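Local coordinates for protein putative glucoamylase (Bacteroides caccae ATCC 43185, PDB 4QT9) that probably hydrolyses glucosidic bonds in glucans, as a putative glucoamylase with an alpha/alpha toroid fold, at residues 247-252 and 289-294; 302-307 and 330-335; 318-323 and 389-394. All blocks are in the same frame, centred on the assembly; numbering follows the deposited sequence.

Contact 1 (247-252 and 289-294); sequences IELHLR and RNLTLV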
loop_
_atom_site.group_PDB
_atom_site.type_symbol
_atom_site.label_atom_id
_atom_site.label_comp_id
_atom_site.label_asym_id
_atom_site.label_seq_id
_atom_site.Cartn_x
_atom_site.Cartn_y
_atom_site.Cartn_z
ATOM N N ILE A 247 -17.639 -14.403 -11.465
ATOM C CA ILE A 247 -17.844 -13.110 -10.803
ATOM C C ILE A 247 -17.573 -11.996 -11.797
ATOM O O ILE A 247 -16.610 -12.047 -12.553
ATOM C CB ILE A 247 -16.977 -12.993 -9.509
ATOM C CG1 ILE A 247 -17.366 -14.092 -8.498
ATOM C CG2 ILE A 247 -17.096 -11.588 -8.854
ATOM C CD1 ILE A 247 -16.295 -14.574 -7.617
ATOM N N GLU A 248 -18.443 -10.996 -11.796
ATOM C CA GLU A 248 -18.368 -9.874 -12.716
ATOM C C GLU A 248 -17.379 -8.800 -12.241
ATOM O O GLU A 248 -17.507 -8.258 -11.138
ATOM C CB GLU A 248 -19.790 -9.298 -12.909
ATOM C CG GLU A 248 -19.888 -8.048 -13.767
ATOM C CD GLU A 248 -19.711 -8.253 -15.257
ATOM O OE1 GLU A 248 -20.560 -8.939 -15.875
ATOM O OE2 GLU A 248 -18.742 -7.690 -15.815
ATOM N N LEU A 249 -16.393 -8.483 -13.100
ATOM C CA LEU A 249 -15.450 -7.370 -12.880
ATOM C C LEU A 249 -15.743 -6.281 -13.943
ATOM O O LEU A 249 -16.016 -6.603 -15.108
ATOM C CB LEU A 249 -13.988 -7.823 -12.903
ATOM C CG LEU A 249 -13.560 -8.870 -11.852
ATOM C CD1 LEU A 249 -12.164 -9.318 -12.114
ATOM C CD2 LEU A 249 -13.646 -8.321 -10.409
ATOM N N HIS A 250 -15.762 -5.012 -13.522
ATOM C CA HIS A 250 -16.127 -3.891 -14.405
ATOM C C HIS A 250 -14.942 -3.297 -15.181
ATOM O O HIS A 250 -15.121 -2.814 -16.300
ATOM C CB HIS A 250 -16.775 -2.777 -13.562
ATOM C CG HIS A 250 -17.309 -1.638 -14.362
ATOM N ND1 HIS A 250 -18.395 -1.787 -15.197
ATOM C CD2 HIS A 250 -16.876 -0.356 -14.427
ATOM C CE1 HIS A 250 -18.589 -0.599 -15.750
ATOM N NE2 HIS A 250 -17.692 0.291 -15.321
ATOM N N LEU A 251 -13.746 -3.333 -14.586
ATOM C CA LEU A 251 -12.575 -2.679 -15.156
ATOM C C LEU A 251 -11.664 -3.586 -15.959
ATOM O O LEU A 251 -11.672 -4.804 -15.772
ATOM C CB LEU A 251 -11.732 -2.036 -14.014
ATOM C CG LEU A 251 -12.471 -1.085 -13.073
ATOM C CD1 LEU A 251 -11.580 -0.627 -11.967
ATOM C CD2 LEU A 251 -13.063 0.131 -13.839
ATOM N N ARG A 252 -10.825 -2.952 -16.811
ATOM C CA ARG A 252 -9.747 -3.584 -17.548
ATOM C C ARG A 252 -8.524 -3.619 -16.613
ATOM O O ARG A 252 -8.010 -2.564 -16.254
ATOM C CB ARG A 252 -9.428 -2.795 -18.838
ATOM C CG ARG A 252 -8.135 -3.282 -19.510
ATOM C CD ARG A 252 -7.513 -2.263 -20.445
ATOM N NE ARG A 252 -7.157 -0.997 -19.795
ATOM C CZ ARG A 252 -6.817 0.099 -20.466
ATOM N NH1 ARG A 252 -6.765 0.083 -21.793
ATOM N NH2 ARG A 252 -6.526 1.220 -19.817
ATOM N N ARG A 289 -14.468 -5.474 -3.862
ATOM C CA ARG A 289 -15.066 -6.592 -3.143
ATOM C C ARG A 289 -15.112 -7.787 -4.107
ATOM O O ARG A 289 -14.744 -8.893 -3.722
ATOM C CB ARG A 289 -16.466 -6.235 -2.606
ATOM C CG ARG A 289 -17.188 -7.396 -1.917
ATOM C CD ARG A 289 -18.563 -7.013 -1.415
ATOM N NE ARG A 289 -19.386 -8.200 -1.157
ATOM C CZ ARG A 289 -19.435 -8.850 0.004
ATOM N NH1 ARG A 289 -18.699 -8.442 1.033
ATOM N NH2 ARG A 289 -20.215 -9.912 0.145
ATOM N N ASN A 290 -15.491 -7.539 -5.383
ATOM C CA ASN A 290 -15.561 -8.599 -6.393
ATOM C C ASN A 290 -14.193 -9.148 -6.722
ATOM O O ASN A 290 -14.075 -10.350 -6.916
ATOM C CB ASN A 290 -16.267 -8.125 -7.655
ATOM C CG ASN A 290 -17.744 -8.218 -7.498
ATOM O OD1 ASN A 290 -18.250 -8.549 -6.414
ATOM N ND2 ASN A 290 -18.466 -7.948 -8.568
ATOM N N LEU A 291 -13.166 -8.291 -6.749
ATOM C CA LEU A 291 -11.796 -8.737 -7.007
ATOM C C LEU A 291 -11.320 -9.645 -5.842
ATOM O O LEU A 291 -10.616 -10.628 -6.081
ATOM C CB LEU A 291 -10.846 -7.550 -7.247
ATOM C CG LEU A 291 -9.432 -7.899 -7.677
ATOM C CD1 LEU A 291 -9.406 -8.625 -9.038
ATOM C CD2 LEU A 291 -8.554 -6.663 -7.712
ATOM N N THR A 292 -11.773 -9.349 -4.610
ATOM C CA THR A 292 -11.499 -10.162 -3.421
ATOM C C THR A 292 -12.212 -11.496 -3.587
ATOM O O THR A 292 -11.619 -12.559 -3.343
ATOM C CB THR A 292 -11.935 -9.431 -2.109
ATOM O OG1 THR A 292 -11.280 -8.176 -2.012
ATOM C CG2 THR A 292 -11.617 -10.226 -0.860
ATOM N N LEU A 293 -13.486 -11.438 -4.038
ATOM C CA LEU A 293 -14.284 -12.647 -4.168
ATOM C C LEU A 293 -13.753 -13.568 -5.262
ATOM O O LEU A 293 -13.773 -14.788 -5.068
ATOM C CB LEU A 293 -15.756 -12.340 -4.335
ATOM C CG LEU A 293 -16.404 -11.717 -3.097
ATOM C CD1 LEU A 293 -17.808 -11.240 -3.409
ATOM C CD2 LEU A 293 -16.408 -12.671 -1.928
ATOM N N VAL A 294 -13.192 -12.988 -6.348
ATOM C CA VAL A 294 -12.549 -13.739 -7.433
ATOM C C VAL A 294 -11.331 -14.501 -6.864
ATOM O O VAL A 294 -11.156 -15.679 -7.147
ATOM C CB VAL A 294 -12.140 -12.813 -8.613
ATOM C CG1 VAL A 294 -11.075 -13.462 -9.499
ATOM C CG2 VAL A 294 -13.355 -12.411 -9.439
#
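N290 ND2 of helix 284-301 donates to E248 O of strand 247-251 at 2.8 Å. The N-H...O angle is 145°. The donor lies in the carbonyl plane of E248, while the acceptor sits somewhat out of the plane of the N290 amide. With CG beside the backbone N (chi1 -83°), the amide is turned toward the strand, where ND2 meets E248 O. The same amide also packs against carbon: I247 CG2 lies 3.7 Å from N290 CG. I247 touches the helix with both branches, CG2 and the CG1-CD1 arm, and with CB itself. Its CB touches V294 CG2 at 3.7 Å. Its CD1 lies 3.6 Å from L293 O and 4.0 Å from L293 CB. L249 extends CD2 to the backbone, 3.7 Å from L291 N, and CD1 meets L291 CD1 at about a right angle between the side chains. Strand 239-244 pairs antiparallel with 247-251, and its V244 touches both L249 and V294. The contact therefore seats a two-stranded hairpin on a helix. A single side-chain amide-to-carbonyl hydrogen bond crosses at E248, and branched aliphatic groups fill in around it. The chemistry points to structural packing, mostly apolar.

Contact 2 (302-307 and 330-335); sequences NPKHYK and PNEQDD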
loop_
_atom_site.group_PDB
_atom_site.type_symbol
_atom_site.label_atom_id
_atom_site.label_comp_id
_atom_site.label_asym_id
_atom_site.label_seq_id
_atom_site.Cartn_x
_atom_site.Cartn_y
_atom_site.Cartn_z
ATOM N N ASN A 302 -9.072 -24.281 -6.244
ATOM C CA ASN A 302 -7.761 -24.941 -6.087
ATOM C C ASN A 302 -7.506 -25.968 -7.214
ATOM O O ASN A 302 -7.396 -27.165 -6.930
ATOM C CB ASN A 302 -7.687 -25.607 -4.704
ATOM C CG ASN A 302 -6.329 -26.145 -4.330
ATOM O OD1 ASN A 302 -5.300 -25.736 -4.870
ATOM N ND2 ASN A 302 -6.309 -27.144 -3.454
ATOM N N PRO A 303 -7.443 -25.520 -8.495
ATOM C CA PRO A 303 -7.302 -26.495 -9.605
ATOM C C PRO A 303 -5.936 -27.176 -9.663
ATOM O O PRO A 303 -5.810 -28.202 -10.338
ATOM C CB PRO A 303 -7.536 -25.656 -10.853
ATOM C CG PRO A 303 -7.103 -24.213 -10.424
ATOM C CD PRO A 303 -7.541 -24.125 -8.993
ATOM N N LYS A 304 -4.923 -26.612 -8.977
ATOM C CA LYS A 304 -3.575 -27.182 -8.949
ATOM C C LYS A 304 -3.367 -28.121 -7.743
ATOM O O LYS A 304 -2.296 -28.714 -7.602
ATOM C CB LYS A 304 -2.521 -26.082 -8.985
ATOM C CG LYS A 304 -2.468 -25.357 -10.337
ATOM C CD LYS A 304 -1.435 -24.238 -10.353
ATOM C CE LYS A 304 -0.119 -24.704 -10.908
ATOM N NZ LYS A 304 0.928 -23.671 -10.742
ATOM N N HIS A 305 -4.421 -28.292 -6.921
ATOM C CA HIS A 305 -4.553 -29.181 -5.773
ATOM C C HIS A 305 -3.468 -28.967 -4.711
ATOM O O HIS A 305 -2.853 -29.925 -4.238
ATOM C CB HIS A 305 -4.591 -30.654 -6.224
ATOM C CG HIS A 305 -5.445 -30.878 -7.437
ATOM N ND1 HIS A 305 -6.826 -30.814 -7.368
ATOM C CD2 HIS A 305 -5.084 -31.125 -8.717
ATOM C CE1 HIS A 305 -7.262 -31.048 -8.593
ATOM N NE2 HIS A 305 -6.252 -31.252 -9.439
ATOM N N TYR A 306 -3.273 -27.707 -4.301
ATOM C CA TYR A 306 -2.301 -27.363 -3.261
ATOM C C TYR A 306 -2.862 -27.641 -1.894
ATOM O O TYR A 306 -4.067 -27.470 -1.679
ATOM C CB TYR A 306 -1.896 -25.895 -3.364
ATOM C CG TYR A 306 -1.054 -25.610 -4.578
ATOM C CD1 TYR A 306 0.178 -26.238 -4.758
ATOM C CD2 TYR A 306 -1.453 -24.661 -5.522
ATOM C CE1 TYR A 306 0.981 -25.947 -5.857
ATOM C CE2 TYR A 306 -0.645 -24.346 -6.619
ATOM C CZ TYR A 306 0.564 -25.005 -6.787
ATOM O OH TYR A 306 1.365 -24.717 -7.854
ATOM N N LYS A 307 -1.995 -28.054 -0.952
ATOM C CA LYS A 307 -2.431 -28.362 0.401
ATOM C C LYS A 307 -2.892 -27.087 1.116
ATOM O O LYS A 307 -2.257 -26.042 0.990
ATOM C CB LYS A 307 -1.301 -29.058 1.197
ATOM C CG LYS A 307 -1.733 -29.527 2.585
ATOM C CD LYS A 307 -0.586 -29.960 3.493
ATOM C CE LYS A 307 -1.094 -30.064 4.910
ATOM N NZ LYS A 307 -0.037 -30.468 5.869
ATOM N N PRO A 330 -4.893 -14.828 -8.845
ATOM C CA PRO A 330 -5.808 -15.974 -8.963
ATOM C C PRO A 330 -5.945 -16.524 -10.393
ATOM O O PRO A 330 -6.980 -16.355 -11.045
ATOM C CB PRO A 330 -7.124 -15.410 -8.423
ATOM C CG PRO A 330 -7.096 -13.974 -8.821
ATOM C CD PRO A 330 -5.655 -13.558 -8.675
ATOM N N ASN A 331 -4.891 -17.205 -10.861
ATOM C CA ASN A 331 -4.810 -17.926 -12.133
ATOM C C ASN A 331 -3.693 -18.990 -12.029
ATOM O O ASN A 331 -2.707 -18.777 -11.326
ATOM C CB ASN A 331 -4.615 -16.985 -13.340
ATOM C CG ASN A 331 -3.273 -16.312 -13.410
ATOM O OD1 ASN A 331 -2.253 -16.940 -13.694
ATOM N ND2 ASN A 331 -3.261 -15.007 -13.231
ATOM N N GLU A 332 -3.839 -20.090 -12.765
ATOM C CA GLU A 332 -2.959 -21.250 -12.768
ATOM C C GLU A 332 -1.512 -20.957 -13.170
ATOM O O GLU A 332 -0.622 -21.715 -12.770
ATOM C CB GLU A 332 -3.533 -22.360 -13.666
ATOM C CG GLU A 332 -4.762 -22.994 -13.051
ATOM C CD GLU A 332 -5.263 -24.238 -13.752
ATOM O OE1 GLU A 332 -4.610 -25.298 -13.614
ATOM O OE2 GLU A 332 -6.336 -24.165 -14.397
ATOM N N GLN A 333 -1.262 -19.867 -13.910
ATOM C CA GLN A 333 0.100 -19.482 -14.313
ATOM C C GLN A 333 0.869 -18.786 -13.165
ATOM O O GLN A 333 2.081 -18.977 -13.025
ATOM C CB GLN A 333 0.063 -18.564 -15.553
ATOM C CG GLN A 333 -0.276 -19.300 -16.866
ATOM C CD GLN A 333 -1.673 -19.904 -16.924
ATOM O OE1 GLN A 333 -2.684 -19.253 -16.619
ATOM N NE2 GLN A 333 -1.757 -21.173 -17.311
ATOM N N ASP A 334 0.162 -17.986 -12.353
ATOM C CA ASP A 334 0.766 -17.188 -11.278
ATOM C C ASP A 334 0.637 -17.868 -9.911
ATOM O O ASP A 334 1.383 -17.518 -8.980
ATOM C CB ASP A 334 0.137 -15.784 -11.246
ATOM C CG ASP A 334 0.279 -14.976 -12.537
ATOM O OD1 ASP A 334 1.313 -15.139 -13.241
ATOM O OD2 ASP A 334 -0.618 -14.157 -12.823
ATOM N N ASP A 335 -0.281 -18.852 -9.790
ATOM C CA ASP A 335 -0.484 -19.611 -8.559
ATOM C C ASP A 335 0.693 -20.567 -8.341
ATOM O O ASP A 335 0.970 -21.387 -9.203
ATOM C CB ASP A 335 -1.824 -20.359 -8.603
ATOM C CG ASP A 335 -2.118 -21.279 -7.430
ATOM O OD1 ASP A 335 -1.535 -21.057 -6.326
ATOM O OD2 ASP A 335 -2.962 -22.188 -7.593
HETATM O O HOH W 1 -4.616 -24.248 -6.970
#
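K304 NZ donates to two backbone carbonyls across the contact, D335 O at 2.8 Å and E332 O at 3.2 Å. K304 belongs to a type I beta turn, N302 to H305, that follows helix 284-301. N302 leaves that helix with positive phi. The bond to D335 O runs nearly along the C=O axis. The donor to E332 O lies in that carbonyl's plane. A third bond, to Y306 OH at 3.1 Å, comes from its own segment. The lysine chain bends at chi3 (95°), which brings the ammonium group to these oxygens. E332 meets the turn through carbon, its CG 3.7 Å from P303 CG. The carboxylate of D335 sits at the edge of the Y306 ring, with OD2 3.3 Å from CE2. The two planes are 75° apart.

Farther out, the polar ends are positioned by bonds of their own. D335 OD2 accepts from Y298 OH of helix 284-301, and D335 OD1 from G337 N. N302 grips Y306 twice: OD1 takes its backbone N, and ND2 gives to its O. On the other side, N331 OD1 accepts from D334 N in an Asx motif. This is a surface contact that holds two loops together. One water joins them as well: it donates to N302 OD1 and also to D335 OD2, each at 2.7 Å, and accepts from K304 N.

Contact 3 (318-323 and 389-394); sequences ASYSVD and RYLAID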
loop_
_atom_site.group_PDB
_atom_site.type_symbol
_atom_site.label_atom_id
_atom_site.label_comp_id
_atom_site.label_asym_id
_atom_site.label_seq_id
_atom_site.Cartn_x
_atom_site.Cartn_y
_atom_site.Cartn_z
ATOM N N ALA A 318 1.253 -10.590 -4.654
ATOM C CA ALA A 318 2.707 -10.474 -4.779
ATOM C C ALA A 318 3.371 -10.585 -3.379
ATOM O O ALA A 318 2.890 -9.978 -2.424
ATOM C CB ALA A 318 3.067 -9.147 -5.434
ATOM N N SER A 319 4.407 -11.439 -3.250
ATOM C CA SER A 319 5.123 -11.668 -1.987
ATOM C C SER A 319 6.296 -12.596 -2.209
ATOM O O SER A 319 6.468 -13.128 -3.312
ATOM C CB SER A 319 4.190 -12.297 -0.940
ATOM O OG SER A 319 3.747 -13.594 -1.326
ATOM N N TYR A 320 7.065 -12.849 -1.149
ATOM C CA TYR A 320 8.081 -13.896 -1.203
ATOM C C TYR A 320 7.442 -15.157 -1.688
ATOM O O TYR A 320 6.249 -15.395 -1.424
ATOM C CB TYR A 320 8.692 -14.140 0.183
ATOM C CG TYR A 320 9.708 -13.102 0.608
ATOM C CD1 TYR A 320 10.760 -12.739 -0.234
ATOM C CD2 TYR A 320 9.679 -12.552 1.893
ATOM C CE1 TYR A 320 11.722 -11.804 0.167
ATOM C CE2 TYR A 320 10.660 -11.647 2.319
ATOM C CZ TYR A 320 11.683 -11.286 1.453
ATOM O OH TYR A 320 12.659 -10.426 1.867
ATOM N N SER A 321 8.200 -15.959 -2.426
ATOM C CA SER A 321 7.690 -17.221 -2.938
ATOM C C SER A 321 8.719 -18.302 -2.689
ATOM O O SER A 321 9.863 -17.973 -2.346
ATOM C CB SER A 321 7.350 -17.105 -4.419
ATOM O OG SER A 321 6.574 -18.204 -4.872
ATOM N N VAL A 322 8.321 -19.589 -2.845
ATOM C CA VAL A 322 9.192 -20.756 -2.634
ATOM C C VAL A 322 10.542 -20.565 -3.372
ATOM O O VAL A 322 11.590 -20.765 -2.761
ATOM C CB VAL A 322 8.508 -22.090 -3.038
ATOM C CG1 VAL A 322 9.342 -23.288 -2.584
ATOM C CG2 VAL A 322 7.096 -22.192 -2.467
ATOM N N ASP A 323 10.517 -20.133 -4.638
ATOM C CA ASP A 323 11.745 -19.932 -5.413
ATOM C C ASP A 323 12.201 -18.453 -5.497
ATOM O O ASP A 323 12.947 -18.112 -6.415
ATOM C CB ASP A 323 11.593 -20.530 -6.828
ATOM C CG ASP A 323 11.598 -22.049 -6.871
ATOM O OD1 ASP A 323 12.224 -22.675 -5.968
ATOM O OD2 ASP A 323 10.994 -22.622 -7.813
ATOM N N ARG A 389 9.963 -14.303 7.743
ATOM C CA ARG A 389 10.315 -13.055 7.063
ATOM C C ARG A 389 9.110 -12.179 6.864
ATOM O O ARG A 389 7.980 -12.660 6.731
ATOM C CB ARG A 389 10.992 -13.350 5.701
ATOM C CG ARG A 389 12.347 -14.070 5.872
ATOM C CD ARG A 389 12.926 -14.631 4.602
ATOM N NE ARG A 389 14.305 -15.058 4.833
ATOM C CZ ARG A 389 15.200 -15.312 3.881
ATOM N NH1 ARG A 389 14.863 -15.221 2.599
ATOM N NH2 ARG A 389 16.441 -15.658 4.203
ATOM N N TYR A 390 9.364 -10.873 6.903
ATOM C CA TYR A 390 8.379 -9.825 6.694
ATOM C C TYR A 390 8.794 -8.868 5.616
ATOM O O TYR A 390 9.989 -8.680 5.387
ATOM C CB TYR A 390 8.195 -9.004 7.964
ATOM C CG TYR A 390 7.746 -9.796 9.165
ATOM C CD1 TYR A 390 6.404 -10.128 9.343
ATOM C CD2 TYR A 390 8.649 -10.163 10.155
ATOM C CE1 TYR A 390 5.976 -10.813 10.475
ATOM C CE2 TYR A 390 8.230 -10.853 11.292
ATOM C CZ TYR A 390 6.888 -11.161 11.454
ATOM O OH TYR A 390 6.449 -11.797 12.583
ATOM N N LEU A 391 7.792 -8.210 4.991
ATOM C CA LEU A 391 7.959 -7.106 4.044
ATOM C C LEU A 391 7.070 -5.980 4.494
ATOM O O LEU A 391 5.882 -6.223 4.748
ATOM C CB LEU A 391 7.607 -7.495 2.586
ATOM C CG LEU A 391 8.483 -8.531 1.902
ATOM C CD1 LEU A 391 7.840 -8.956 0.598
ATOM C CD2 LEU A 391 9.888 -7.975 1.645
ATOM N N ALA A 392 7.610 -4.751 4.569
ATOM C CA ALA A 392 6.848 -3.550 4.928
ATOM C C ALA A 392 5.551 -3.409 4.123
ATOM O O ALA A 392 4.509 -3.135 4.719
ATOM C CB ALA A 392 7.712 -2.286 4.730
ATOM N N ILE A 393 5.603 -3.619 2.797
ATOM C CA ILE A 393 4.423 -3.464 1.903
ATOM C C ILE A 393 3.345 -4.545 2.145
ATOM O O ILE A 393 2.220 -4.385 1.689
ATOM C CB ILE A 393 4.804 -3.365 0.392
ATOM C CG1 ILE A 393 5.527 -4.622 -0.141
ATOM C CG2 ILE A 393 5.597 -2.061 0.091
ATOM C CD1 ILE A 393 5.806 -4.580 -1.681
ATOM N N ASP A 394 3.675 -5.640 2.821
ATOM C CA ASP A 394 2.660 -6.647 3.099
ATOM C C ASP A 394 2.115 -6.447 4.538
ATOM O O ASP A 394 0.909 -6.546 4.736
ATOM C CB ASP A 394 3.180 -8.077 2.813
ATOM C CG ASP A 394 3.435 -8.346 1.308
ATOM O OD1 ASP A 394 2.981 -7.549 0.471
ATOM O OD2 ASP A 394 4.111 -9.345 0.975
HETATM O O HOH W 2 4.540 -7.626 -1.799
#
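Strand 318-321 passes strand 389-391 in roughly antiparallel sense, at 157° and 8.3 Å between axes, with S319 closest to D394 along the chain traces. At that spacing the two strands are not partners in one sheet. Side chains fill the space between them, and Y320 is the residue most buried by the contact. Its ring meets both R389 and L391. L391 CD1 stands over one face, nearer the ring's margin than its centre. L391 CD2 lies 3.7 Å from Y320 OH and 3.8 Å from Y320 CZ. R389 CB approaches CE2 obliquely, at 3.8 Å, and the two side chains cross at about a right angle. The tyrosine CG lies beside its backbone N (chi1 -78°), which turns the ring toward strand 389-391. The hydroxyl then reaches past L391 to H52 NE2 and R50 NH1, its hydrogen-bond partners.

At the other end of the contact the link is polar and runs through water. One water donates to A318 O at 2.9 Å and to D394 OD1 at 2.8 Å. D394 OD2 lies 3.5 Å from S319 CB. The S319 hydroxyl is hydrogen-bonded to S340 OG. D394 lies in the first turn of helix 392-406. L391 is the N-cap residue, and its carbonyl accepts from D394 N.

D377 joins the two sides, since its OD2 bonds to Y320 N and its backbone pairs with R389. Its OD1 lies close to D394 OD2, carboxylate to carboxylate. This buried contact packs two separate two-stranded antiparallel sheets against each other within the alpha/alpha toroid fold. Strand 324-327 pairs with 318-321 on one side, strand 50-52 pairs with 389-391 on the other, and helix 21-37 packs against Y390 and A392.

How the contacts relate
Contact 3 is the buried one, contact 1 is partly buried, and contact 2 lies at the surface. Contacts 1 and 2 are linked through helix 284-301: contact 1 uses its middle, and contact 2 begins where it ends. They also touch directly, V294 CG1 to P330 CG at 4.1 Å. Contacts 2 and 3 alternate along the chain, so strand 318-321 lies between the two loops of contact 2 in sequence. Their nearest atoms remain about 7 Å apart. The chemistry follows the setting. Contact 1 is aliphatic with one side-chain amide-to-carbonyl hydrogen bond. Contact 2 relies on lysine-to-carbonyl bonds and a water. Contact 3 combines tyrosine-on-aliphatic packing with a water bridge.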